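Local atomic coordinates of putative methyltransferase (Emericella variicolor, PDB entry 7DMB), a protein that probably transfers a methyl group from S-adenosylmethionine as a trans-acting partner of the polyketide synthase in calbistrin biosynthesis. Residues 282-294 with 332-344. Residues are numbered along the deposited sequence; the frame is centred on the assembly and turned at random.
With SAH (S-adenosyl-L-homocysteine), chain C.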
# COMPACT_ATOMS: atom_id res chain seq x y z
N SER A 282 -2.54 2.81 5.41
CA SER A 282 -2.19 1.77 4.45
C SER A 282 -1.45 2.43 3.29
O SER A 282 -2.06 3.15 2.48
CB SER A 282 -3.41 1.00 3.98
OG SER A 282 -3.11 0.09 2.92
N ASN A 283 -0.15 2.21 3.26
CA ASN A 283 0.71 2.55 2.13
C ASN A 283 0.67 4.05 1.85
O ASN A 283 0.71 4.50 0.70
CB ASN A 283 0.34 1.70 0.91
CG ASN A 283 0.97 0.31 0.99
OD1 ASN A 283 2.19 0.19 1.12
ND2 ASN A 283 0.13 -0.73 0.99
N VAL A 284 0.65 4.84 2.93
CA VAL A 284 0.77 6.29 2.86
C VAL A 284 2.02 6.78 3.58
O VAL A 284 2.69 7.71 3.11
CB VAL A 284 -0.49 6.98 3.44
CG1 VAL A 284 -0.90 6.36 4.79
CG2 VAL A 284 -0.26 8.47 3.59
N LEU A 285 2.39 6.14 4.70
CA LEU A 285 3.49 6.68 5.49
C LEU A 285 4.80 6.68 4.69
O LEU A 285 5.59 7.62 4.79
CB LEU A 285 3.64 5.90 6.80
CG LEU A 285 2.45 5.91 7.81
CD1 LEU A 285 2.87 5.40 9.19
CD2 LEU A 285 1.81 7.27 7.93
N HIS A 286 5.02 5.66 3.85
CA HIS A 286 6.26 5.64 3.07
C HIS A 286 6.31 6.76 2.04
O HIS A 286 7.38 7.03 1.49
CB HIS A 286 6.47 4.28 2.39
CG HIS A 286 5.57 4.02 1.23
ND1 HIS A 286 4.66 2.97 1.21
CD2 HIS A 286 5.44 4.65 0.04
CE1 HIS A 286 4.02 2.98 0.06
NE2 HIS A 286 4.47 3.99 -0.67
N ALA A 287 5.16 7.39 1.74
CA ALA A 287 5.13 8.53 0.82
C ALA A 287 5.55 9.83 1.49
O ALA A 287 5.70 10.85 0.79
CB ALA A 287 3.73 8.69 0.22
N THR A 288 5.77 9.83 2.77
CA THR A 288 6.20 11.04 3.45
C THR A 288 7.73 11.11 3.47
O THR A 288 8.41 10.09 3.33
CB THR A 288 5.64 11.05 4.88
OG1 THR A 288 6.30 10.06 5.68
CG2 THR A 288 4.15 10.77 4.84
N PRO A 289 8.29 12.33 3.60
CA PRO A 289 9.75 12.48 3.44
C PRO A 289 10.58 11.97 4.61
O PRO A 289 11.73 11.55 4.41
CB PRO A 289 9.94 13.99 3.23
CG PRO A 289 8.66 14.63 3.64
CD PRO A 289 7.58 13.61 3.50
N CYS A 290 10.04 11.95 5.82
CA CYS A 290 10.85 11.62 6.98
C CYS A 290 9.99 10.76 7.90
O CYS A 290 9.05 11.26 8.51
CB CYS A 290 11.33 12.90 7.67
SG CYS A 290 12.18 12.68 9.24
N LEU A 291 10.29 9.47 7.98
CA LEU A 291 9.36 8.56 8.65
C LEU A 291 9.25 8.86 10.14
O LEU A 291 8.16 8.74 10.71
CB LEU A 291 9.77 7.10 8.42
CG LEU A 291 9.80 6.66 6.97
CD1 LEU A 291 10.01 5.18 6.91
CD2 LEU A 291 8.49 7.07 6.26
N VAL A 292 10.36 9.23 10.78
CA VAL A 292 10.34 9.47 12.22
C VAL A 292 9.45 10.67 12.55
O VAL A 292 8.63 10.61 13.48
CB VAL A 292 11.77 9.65 12.76
CG1 VAL A 292 11.74 10.12 14.20
CG2 VAL A 292 12.55 8.33 12.64
N GLU A 293 9.57 11.76 11.81
CA GLU A 293 8.69 12.90 12.03
C GLU A 293 7.24 12.53 11.76
O GLU A 293 6.33 12.94 12.49
CB GLU A 293 9.12 14.08 11.16
CG GLU A 293 10.07 15.05 11.85
CD GLU A 293 10.50 16.17 10.93
OE1 GLU A 293 9.65 16.63 10.14
OE2 GLU A 293 11.68 16.59 10.99
N THR A 294 7.02 11.72 10.72
CA THR A 294 5.69 11.20 10.42
C THR A 294 5.15 10.36 11.56
O THR A 294 3.98 10.51 11.96
CB THR A 294 5.74 10.37 9.15
OG1 THR A 294 5.83 11.26 8.03
CG2 THR A 294 4.50 9.46 9.04
N LEU A 332 12.45 9.85 -3.76
CA LEU A 332 12.84 10.33 -2.44
C LEU A 332 13.23 9.15 -1.56
O LEU A 332 12.90 7.99 -1.84
CB LEU A 332 11.71 11.16 -1.81
CG LEU A 332 10.39 10.58 -1.27
CD1 LEU A 332 10.51 9.77 0.02
CD2 LEU A 332 9.39 11.72 -1.06
N GLY A 333 13.94 9.46 -0.47
CA GLY A 333 14.32 8.43 0.49
C GLY A 333 15.76 8.52 0.97
O GLY A 333 16.07 8.14 2.10
N GLU A 334 16.66 9.00 0.10
CA GLU A 334 18.09 9.00 0.43
C GLU A 334 18.40 9.91 1.62
O GLU A 334 19.27 9.57 2.43
CB GLU A 334 18.93 9.39 -0.80
CG GLU A 334 19.24 8.21 -1.73
CD GLU A 334 18.42 8.15 -2.99
OE1 GLU A 334 18.86 7.45 -3.91
OE2 GLU A 334 17.33 8.76 -3.08
N ALA A 335 17.72 11.05 1.75
CA ALA A 335 17.90 11.91 2.93
C ALA A 335 17.20 11.37 4.18
O ALA A 335 17.33 11.96 5.26
CB ALA A 335 17.40 13.34 2.64
N ASP A 336 16.47 10.26 4.05
CA ASP A 336 15.73 9.64 5.15
C ASP A 336 16.17 8.19 5.34
O ASP A 336 15.39 7.35 5.80
CB ASP A 336 14.23 9.71 4.90
CG ASP A 336 13.43 9.45 6.16
OD1 ASP A 336 13.76 10.07 7.19
OD2 ASP A 336 12.48 8.63 6.13
N GLY A 337 17.41 7.89 4.97
CA GLY A 337 17.94 6.56 5.19
C GLY A 337 17.25 5.49 4.37
O GLY A 337 17.20 4.33 4.80
N ARG A 338 16.70 5.86 3.21
CA ARG A 338 15.91 4.98 2.36
C ARG A 338 16.41 5.15 0.92
O ARG A 338 15.68 5.56 0.02
CB ARG A 338 14.42 5.30 2.46
CG ARG A 338 13.82 5.05 3.84
CD ARG A 338 12.30 5.29 3.83
NE ARG A 338 11.96 6.71 3.94
CZ ARG A 338 10.82 7.25 3.51
NH1 ARG A 338 9.90 6.50 2.92
NH2 ARG A 338 10.59 8.55 3.67
N ALA A 339 17.69 4.84 0.71
CA ALA A 339 18.30 5.05 -0.59
C ALA A 339 17.70 4.14 -1.66
O ALA A 339 17.46 4.58 -2.79
CB ALA A 339 19.82 4.84 -0.50
N GLY A 340 17.43 2.88 -1.32
CA GLY A 340 16.88 1.93 -2.27
C GLY A 340 15.44 2.19 -2.68
O GLY A 340 14.96 1.52 -3.60
N GLY A 341 14.74 3.11 -2.03
CA GLY A 341 13.35 3.37 -2.34
C GLY A 341 12.54 3.60 -1.08
O GLY A 341 13.01 3.32 0.03
N PRO A 342 11.32 4.12 -1.21
CA PRO A 342 10.59 4.58 -0.01
C PRO A 342 10.03 3.45 0.86
O PRO A 342 9.70 3.71 2.03
CB PRO A 342 9.46 5.46 -0.58
CG PRO A 342 9.38 5.16 -2.03
CD PRO A 342 10.66 4.51 -2.47
N CYS A 343 9.90 2.23 0.35
CA CYS A 343 9.30 1.13 1.11
C CYS A 343 10.38 0.41 1.92
O CYS A 343 11.47 0.16 1.41
CB CYS A 343 8.61 0.13 0.17
SG CYS A 343 7.19 0.78 -0.77
N ILE A 344 10.08 0.10 3.18
CA ILE A 344 11.05 -0.56 4.06
C ILE A 344 10.40 -1.77 4.72
O ILE A 344 9.18 -1.78 4.91
CB ILE A 344 11.60 0.43 5.12
CG1 ILE A 344 10.45 1.08 5.91
CG2 ILE A 344 12.50 1.47 4.46
CD1 ILE A 344 10.87 1.76 7.19
N SAH C . -4.84 4.19 1.34
CA SAH C . -4.77 4.30 -0.15
CB SAH C . -3.62 3.47 -0.73
CG SAH C . -2.29 4.18 -0.65
SD SAH C . -2.13 5.60 -1.77
C SAH C . -6.10 3.83 -0.75
O SAH C . -6.55 4.50 -1.70
OXT SAH C . -6.65 2.82 -0.22
C5' SAH C . -1.41 6.84 -0.65
C4' SAH C . -2.44 7.84 -0.17
O4' SAH C . -1.85 8.67 0.85
C3' SAH C . -2.94 8.79 -1.27
O3' SAH C . -4.36 8.86 -1.22
C2' SAH C . -2.25 10.11 -0.93
O2' SAH C . -2.96 11.27 -1.30
C1' SAH C . -2.13 10.03 0.59
N9 SAH C . -1.02 10.82 1.11
C8 SAH C . 0.17 11.05 0.48
N7 SAH C . 1.00 11.79 1.17
C5 SAH C . 0.30 12.09 2.33
C6 SAH C . 0.64 12.85 3.47
N6 SAH C . 1.80 13.47 3.62
N1 SAH C . -0.29 12.94 4.46
C2 SAH C . -1.46 12.31 4.30
N3 SAH C . -1.88 11.57 3.28
C4 SAH C . -0.95 11.49 2.31
O HOH W 1 13.04 8.94 9.40
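Arg338 reaches from the loop 332-344 into the turn that joins strand 276-282 to helix 291-301, and its guanidinium gathers backbone carbonyls there. NH1 donates to His286 O at 2.9 Å, nearly in the guanidinium plane, and also to Pro342 O of its own loop. NH2 meets Thr288 O at 2.7 Å in the carbonyl plane and adds a weak bond to Pro289 O. Arginine suits the place because its planar N-H donors can serve several carbonyls at once; the bend at chi3 (-81°) turns that head onto them.

Charge completes the grip. Asp336, a short carboxylate, suits a spot where guanidinium and helix N-terminus converge: OD2 forms a salt bridge with Arg338 NE at 3.0 Å, another with Arg352 of helix 346-355, and accepts a hydrogen bond from Leu291 N at 3.0 Å (N-H...O angle 157°), in the first turn of helix 291-301. OD1 accepts one from a water that in turn accepts one from Val292 N.

Apolar and sulfur contacts fill in around these bonds. Leu291, with its branched end, lays CD2 over one guanidinium face, 3.6 Å from Arg338 CZ, while CD1 meets Ile344 CD1 tip to tip. Cys343 SG sits over the His286 ring face, 3.9 Å from the centroid; ND1 is hydrogen-bonded to Glu312.

Ser282 O accepts from the amino N of S-adenosyl-L-homocysteine, Val284 CG2 abuts its ribose oxygen and Thr288 CG2 its adenine amino group. Several bonds converging on one arginine, its charge probably stabilised by Asp336, are consistent with a loop that ties the turn in place beside the cofactor pocket of this Rossmann-like methyltransferase fold.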